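Local structure of carbohydrate kinase (Agrobacterium tumefaciens, 2NWH) at residues 115-124 and 143-152. The protein probably phosphorylates a sugar or sugar-like substrate at the expense of ATP, as other carbohydrate kinases of the pfkB (ribokinase) family do. Sequence-based numbering, arbitrary orientation. Where two conformers were deposited one is given.
Sequences YKLFTPRRLK and NLPEDTLTAL
Thr148, on the first turn of helix 146-158, donates its hydroxyl to the carbonyl of Phe118, with OG1 2.7 Å from Phe118 O, in the carbonyl plane and on a lone pair. Its torsion sets OG1 beside its own backbone N (chi1 -58°) and puts CG2 near Leu123 CD2. Pro145, at the N-cap position of the same helix, brings its CD to 3.3 Å from Phe118 O, where the chain makes an inverse gamma turn.

The buried side is close-packed. Leu144 CD2 lies 3.5 Å from Phe118 CD1, the two side chains running alongside each other, while the Phe118 ring also meets Phe85 edge-to-face. The Tyr115 ring lies beside the Asn143 side chain, CD2 3.7 Å from Asn143 CB. Leu123 CD2 sits 3.3 Å from Leu152 N, with Ala151 CB and Leu152 CB around it. The Pro120 ring packs on Thr148 and crosses exposed Asp147 at about a right angle, CG 3.4 Å from Asp147 CG.

Toward solvent the fit is sparser: extended Lys124 offers only CE to Ala151 CB.

With one hydrogen bond across it, the contact probably depends mostly on van der Waals packing, including side-chain carbons laid on backbone atoms, while the Thr148 hydroxyl gives the Phe118 carbonyl a partner.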
ATOM      1  N   TYR A 115       5.230   1.586 -15.581  1.00 17.77           N
ATOM      2  CA  TYR A 115       6.157   1.374 -14.423  1.00 19.04           C
ATOM      3  C   TYR A 115       7.516   0.810 -14.837  1.00 19.01           C
ATOM      4  O   TYR A 115       8.517   1.007 -14.145  1.00 17.64           O
ATOM      5  CB  TYR A 115       5.517   0.466 -13.339  1.00 18.65           C
ATOM      6  CG  TYR A 115       4.225   1.045 -12.768  1.00 20.83           C
ATOM      7  CD1 TYR A 115       4.118   2.409 -12.540  1.00 22.93           C
ATOM      8  CD2 TYR A 115       3.148   0.230 -12.442  1.00 22.90           C
ATOM      9  CE1 TYR A 115       2.954   2.986 -12.018  1.00 24.56           C
ATOM     10  CE2 TYR A 115       1.954   0.797 -11.916  1.00 23.46           C
ATOM     11  CZ  TYR A 115       1.888   2.187 -11.724  1.00 22.26           C
ATOM     12  OH  TYR A 115       0.790   2.802 -11.186  1.00 24.88           O
ATOM     13  N   LYS A 116       7.548   0.096 -15.957  1.00 19.67           N
ATOM     14  CA  LYS A 116       8.812  -0.457 -16.492  1.00 19.81           C
ATOM     15  C   LYS A 116       9.811   0.627 -16.854  1.00 19.73           C
ATOM     16  O   LYS A 116      10.997   0.328 -16.953  1.00 19.07           O
ATOM     17  CB  LYS A 116       8.573  -1.327 -17.739  1.00 19.61           C
ATOM     18  CG  LYS A 116       7.525  -2.418 -17.488  1.00 24.63           C
ATOM     19  CD  LYS A 116       7.397  -3.350 -18.665  1.00 30.62           C
ATOM     20  CE  LYS A 116       6.700  -4.601 -18.215  1.00 33.86           C
ATOM     21  NZ  LYS A 116       5.241  -4.372 -18.267  1.00 40.28           N
ATOM     22  N   LEU A 117       9.341   1.867 -17.032  1.00 18.79           N
ATOM     23  CA  LEU A 117      10.248   2.994 -17.330  1.00 19.87           C
ATOM     24  C   LEU A 117      10.985   3.497 -16.105  1.00 19.72           C
ATOM     25  O   LEU A 117      11.971   4.241 -16.231  1.00 19.52           O
ATOM     26  CB  LEU A 117       9.490   4.162 -17.962  1.00 19.94           C
ATOM     27  CG  LEU A 117       8.855   3.900 -19.341  1.00 20.99           C
ATOM     28  CD1 LEU A 117       8.274   5.206 -19.897  1.00 22.64           C
ATOM     29  CD2 LEU A 117       9.780   3.258 -20.347  1.00 23.75           C
ATOM     30  N   PHE A 118      10.531   3.098 -14.922  1.00 17.83           N
ATOM     31  CA  PHE A 118      11.204   3.533 -13.707  1.00 18.87           C
ATOM     32  C   PHE A 118      12.379   2.571 -13.445  1.00 18.90           C
ATOM     33  O   PHE A 118      12.303   1.663 -12.629  1.00 19.92           O
ATOM     34  CB  PHE A 118      10.219   3.600 -12.521  1.00 18.80           C
ATOM     35  CG  PHE A 118      10.650   4.563 -11.423  1.00 19.77           C
ATOM     36  CD1 PHE A 118       9.712   5.025 -10.487  1.00 19.56           C
ATOM     37  CD2 PHE A 118      11.968   5.078 -11.390  1.00 19.54           C
ATOM     38  CE1 PHE A 118      10.094   5.902  -9.457  1.00 20.89           C
ATOM     39  CE2 PHE A 118      12.365   5.961 -10.380  1.00 20.30           C
ATOM     40  CZ  PHE A 118      11.429   6.373  -9.418  1.00 17.04           C
ATOM     41  N   THR A 119      13.458   2.782 -14.178  1.00 18.92           N
ATOM     42  CA  THR A 119      14.593   1.859 -14.181  1.00 18.71           C
ATOM     43  C   THR A 119      15.621   2.278 -13.114  1.00 18.85           C
ATOM     44  O   THR A 119      15.516   3.376 -12.534  1.00 18.56           O
ATOM     45  CB  THR A 119      15.311   1.920 -15.515  1.00 18.93           C
ATOM     46  OG1 THR A 119      15.742   3.264 -15.676  1.00 19.83           O
ATOM     47  CG2 THR A 119      14.349   1.481 -16.676  1.00 20.68           C
ATOM     48  N   PRO A 120      16.583   1.380 -12.786  1.00 20.59           N
ATOM     49  CA  PRO A 120      17.608   1.819 -11.802  1.00 20.54           C
ATOM     50  C   PRO A 120      18.339   3.080 -12.222  1.00 20.40           C
ATOM     51  O   PRO A 120      18.614   3.940 -11.391  1.00 20.77           O
ATOM     52  CB  PRO A 120      18.550   0.625 -11.729  1.00 21.23           C
ATOM     53  CG  PRO A 120      17.659  -0.543 -12.002  1.00 20.78           C
ATOM     54  CD  PRO A 120      16.794  -0.031 -13.175  1.00 20.40           C
ATOM     55  N   ARG A 121      18.621   3.197 -13.517  1.00 21.19           N
ATOM     56  CA  ARG A 121      19.268   4.389 -14.061  1.00 21.94           C
ATOM     57  C   ARG A 121      18.488   5.639 -13.715  1.00 20.67           C
ATOM     58  O   ARG A 121      19.055   6.629 -13.260  1.00 21.43           O
ATOM     59  CB  ARG A 121      19.366   4.202 -15.571  1.00 23.14           C
ATOM     60  CG  ARG A 121      19.886   5.348 -16.353  1.00 27.31           C
ATOM     61  CD  ARG A 121      20.357   4.812 -17.708  1.00 35.82           C
ATOM     62  NE  ARG A 121      21.258   5.782 -18.296  1.00 42.49           N
ATOM     63  CZ  ARG A 121      22.080   5.557 -19.310  1.00 43.92           C
ATOM     64  NH1 ARG A 121      22.853   6.541 -19.737  1.00 47.36           N
ATOM     65  NH2 ARG A 121      22.136   4.367 -19.886  1.00 44.80           N
ATOM     66  N   ARG A 122      17.170   5.594 -13.889  1.00 19.67           N
ATOM     67  CA  ARG A 122      16.346   6.745 -13.578  1.00 18.80           C
ATOM     68  C   ARG A 122      16.230   7.000 -12.078  1.00 18.66           C
ATOM     69  O   ARG A 122      16.132   8.147 -11.660  1.00 18.75           O
ATOM     70  CB  ARG A 122      14.970   6.616 -14.252  1.00 18.01           C
ATOM     71  CG  ARG A 122      15.029   6.760 -15.797  1.00 17.86           C
ATOM     72  CD  ARG A 122      13.687   6.932 -16.446  1.00 19.11           C
ATOM     73  NE  ARG A 122      13.872   7.155 -17.879  1.00 20.47           N
ATOM     74  CZ  ARG A 122      13.576   6.307 -18.877  1.00 23.02           C
ATOM     75  NH1 ARG A 122      13.003   5.117 -18.672  1.00 20.46           N
ATOM     76  NH2 ARG A 122      13.850   6.680 -20.118  1.00 23.36           N
ATOM     77  N   LEU A 123      16.217   5.931 -11.275  1.00 18.41           N
ATOM     78  CA  LEU A 123      16.100   6.080  -9.837  1.00 19.11           C
ATOM     79  C   LEU A 123      17.355   6.807  -9.314  1.00 19.94           C
ATOM     80  O   LEU A 123      17.285   7.544  -8.331  1.00 20.55           O
ATOM     81  CB  LEU A 123      16.041   4.706  -9.154  1.00 18.98           C
ATOM     82  CG  LEU A 123      15.817   4.753  -7.623  1.00 17.13           C
ATOM     83  CD1 LEU A 123      14.333   5.081  -7.214  1.00 17.49           C
ATOM     84  CD2 LEU A 123      16.217   3.421  -7.031  1.00 22.12           C
ATOM     85  N   LYS A 124      18.466   6.594 -10.003  1.00 20.67           N
ATOM     86  CA  LYS A 124      19.790   7.065  -9.528  1.00 23.04           C
ATOM     87  C   LYS A 124      20.074   8.528  -9.865  1.00 22.74           C
ATOM     88  O   LYS A 124      21.169   9.024  -9.582  1.00 25.71           O
ATOM     89  CB  LYS A 124      20.891   6.139 -10.061  1.00 23.52           C
ATOM     90  CG  LYS A 124      20.928   4.765  -9.350  1.00 27.63           C
ATOM     91  CD  LYS A 124      21.883   3.764 -10.033  1.00 32.36           C
ATOM     92  CE  LYS A 124      21.548   2.325  -9.588  1.00 34.62           C
ATOM     93  NZ  LYS A 124      22.354   1.212 -10.227  1.00 32.60           N
ATOM     94  N   ASN A 143       5.181  -2.529  -7.500  1.00 22.96           N
ATOM     95  CA  ASN A 143       4.887  -2.121  -8.887  1.00 24.60           C
ATOM     96  C   ASN A 143       6.150  -1.714  -9.641  1.00 24.12           C
ATOM     97  O   ASN A 143       6.204  -1.769 -10.887  1.00 25.19           O
ATOM     98  CB  ASN A 143       3.899  -0.951  -8.967  1.00 23.86           C
ATOM     99  CG  ASN A 143       2.486  -1.353  -8.679  1.00 28.61           C
ATOM    100  OD1 ASN A 143       1.835  -0.796  -7.778  1.00 32.27           O
ATOM    101  ND2 ASN A 143       1.989  -2.332  -9.431  1.00 27.17           N
ATOM    102  N   LEU A 144       7.148  -1.248  -8.898  1.00 24.44           N
ATOM    103  CA  LEU A 144       8.422  -0.841  -9.502  1.00 23.70           C
ATOM    104  C   LEU A 144       9.197  -2.089  -9.948  1.00 23.45           C
ATOM    105  O   LEU A 144       9.054  -3.160  -9.366  1.00 23.25           O
ATOM    106  CB  LEU A 144       9.293  -0.098  -8.482  1.00 24.63           C
ATOM    107  CG  LEU A 144       8.776   1.202  -7.843  1.00 26.82           C
ATOM    108  CD1 LEU A 144       9.844   1.730  -6.873  1.00 27.16           C
ATOM    109  CD2 LEU A 144       8.413   2.241  -8.869  1.00 28.73           C
ATOM    110  N   PRO A 145      10.033  -1.958 -10.977  1.00 23.32           N
ATOM    111  CA  PRO A 145      10.840  -3.110 -11.411  1.00 23.02           C
ATOM    112  C   PRO A 145      11.718  -3.731 -10.310  1.00 22.93           C
ATOM    113  O   PRO A 145      12.157  -3.021  -9.409  1.00 22.77           O
ATOM    114  CB  PRO A 145      11.746  -2.497 -12.489  1.00 23.11           C
ATOM    115  CG  PRO A 145      10.912  -1.369 -13.067  1.00 22.85           C
ATOM    116  CD  PRO A 145      10.268  -0.769 -11.823  1.00 22.19           C
ATOM    117  N   GLU A 146      11.992  -5.044 -10.418  1.00 22.86           N
ATOM    118  CA  GLU A 146      12.857  -5.731  -9.460  0.60 23.26           C
ATOM    119  C   GLU A 146      14.195  -5.015  -9.244  1.00 23.07           C
ATOM    120  O   GLU A 146      14.552  -4.702  -8.091  1.00 22.87           O
ATOM    121  CB  GLU A 146      13.048  -7.222  -9.836  0.60 23.62           C
ATOM    122  CG  GLU A 146      14.108  -7.981  -9.012  0.60 23.84           C
ATOM    123  CD  GLU A 146      13.938  -9.513  -9.068  0.60 26.87           C
ATOM    124  OE1 GLU A 146      12.931  -9.998  -9.635  0.60 26.37           O
ATOM    125  OE2 GLU A 146      14.805 -10.236  -8.516  0.60 25.84           O
ATOM    126  N   ASP A 147      14.943  -4.742 -10.315  1.00 23.12           N
ATOM    127  CA  ASP A 147      16.252  -4.111 -10.128  1.00 24.03           C
ATOM    128  C   ASP A 147      16.172  -2.706  -9.529  1.00 22.14           C
ATOM    129  O   ASP A 147      17.094  -2.247  -8.854  1.00 21.78           O
ATOM    130  CB  ASP A 147      17.145  -4.148 -11.387  1.00 25.95           C
ATOM    131  CG  ASP A 147      16.432  -3.661 -12.661  1.00 31.20           C
ATOM    132  OD1 ASP A 147      17.128  -3.504 -13.702  1.00 38.81           O
ATOM    133  OD2 ASP A 147      15.203  -3.443 -12.648  1.00 36.75           O
ATOM    134  N   THR A 148      15.049  -2.028  -9.777  1.00 22.12           N
ATOM    135  CA  THR A 148      14.819  -0.717  -9.204  1.00 20.42           C
ATOM    136  C   THR A 148      14.608  -0.831  -7.708  1.00 20.75           C
ATOM    137  O   THR A 148      15.128  -0.016  -6.942  1.00 20.20           O
ATOM    138  CB  THR A 148      13.637  -0.009  -9.916  1.00 20.74           C
ATOM    139  OG1 THR A 148      13.979   0.058 -11.309  1.00 19.24           O
ATOM    140  CG2 THR A 148      13.491   1.436  -9.396  1.00 17.78           C
ATOM    141  N   LEU A 149      13.889  -1.881  -7.298  1.00 20.58           N
ATOM    142  CA  LEU A 149      13.655  -2.117  -5.905  1.00 20.86           C
ATOM    143  C   LEU A 149      14.966  -2.416  -5.188  1.00 20.39           C
ATOM    144  O   LEU A 149      15.261  -1.836  -4.149  1.00 19.85           O
ATOM    145  CB  LEU A 149      12.631  -3.224  -5.725  1.00 20.17           C
ATOM    146  CG  LEU A 149      11.197  -2.903  -6.116  1.00 19.98           C
ATOM    147  CD1 LEU A 149      10.399  -4.185  -6.261  1.00 23.12           C
ATOM    148  CD2 LEU A 149      10.581  -1.970  -5.073  1.00 20.42           C
ATOM    149  N   THR A 150      15.822  -3.236  -5.788  1.00 22.45           N
ATOM    150  CA  THR A 150      17.143  -3.473  -5.185  1.00 22.60           C
ATOM    151  C   THR A 150      17.998  -2.189  -5.073  1.00 22.79           C
ATOM    152  O   THR A 150      18.615  -1.928  -4.007  1.00 21.83           O
ATOM    153  CB  THR A 150      17.885  -4.544  -5.971  1.00 23.20           C
ATOM    154  OG1 THR A 150      16.997  -5.649  -6.184  1.00 23.39           O
ATOM    155  CG2 THR A 150      19.166  -5.011  -5.234  1.00 25.73           C
ATOM    156  N   ALA A 151      18.027  -1.387  -6.152  1.00 21.27           N
ATOM    157  CA  ALA A 151      18.794  -0.146  -6.160  1.00 20.54           C
ATOM    158  C   ALA A 151      18.281   0.822  -5.106  1.00 20.06           C
ATOM    159  O   ALA A 151      19.096   1.482  -4.435  1.00 19.70           O
ATOM    160  CB  ALA A 151      18.765   0.515  -7.536  1.00 20.85           C
ATOM    161  N   LEU A 152      16.952   0.890  -4.981  1.00 19.49           N
ATOM    162  CA  LEU A 152      16.283   1.683  -3.924  1.00 20.68           C
ATOM    163  C   LEU A 152      16.733   1.235  -2.528  1.00 21.06           C
ATOM    164  O   LEU A 152      17.079   2.076  -1.679  1.00 20.00           O
ATOM    165  CB  LEU A 152      14.748   1.594  -4.018  1.00 20.58           C
ATOM    166  CG  LEU A 152      14.028   2.481  -3.000  1.00 20.26           C
ATOM    167  CD1 LEU A 152      14.512   3.969  -3.003  1.00 20.94           C
ATOM    168  CD2 LEU A 152      12.494   2.342  -3.108  1.00 16.94           C
TER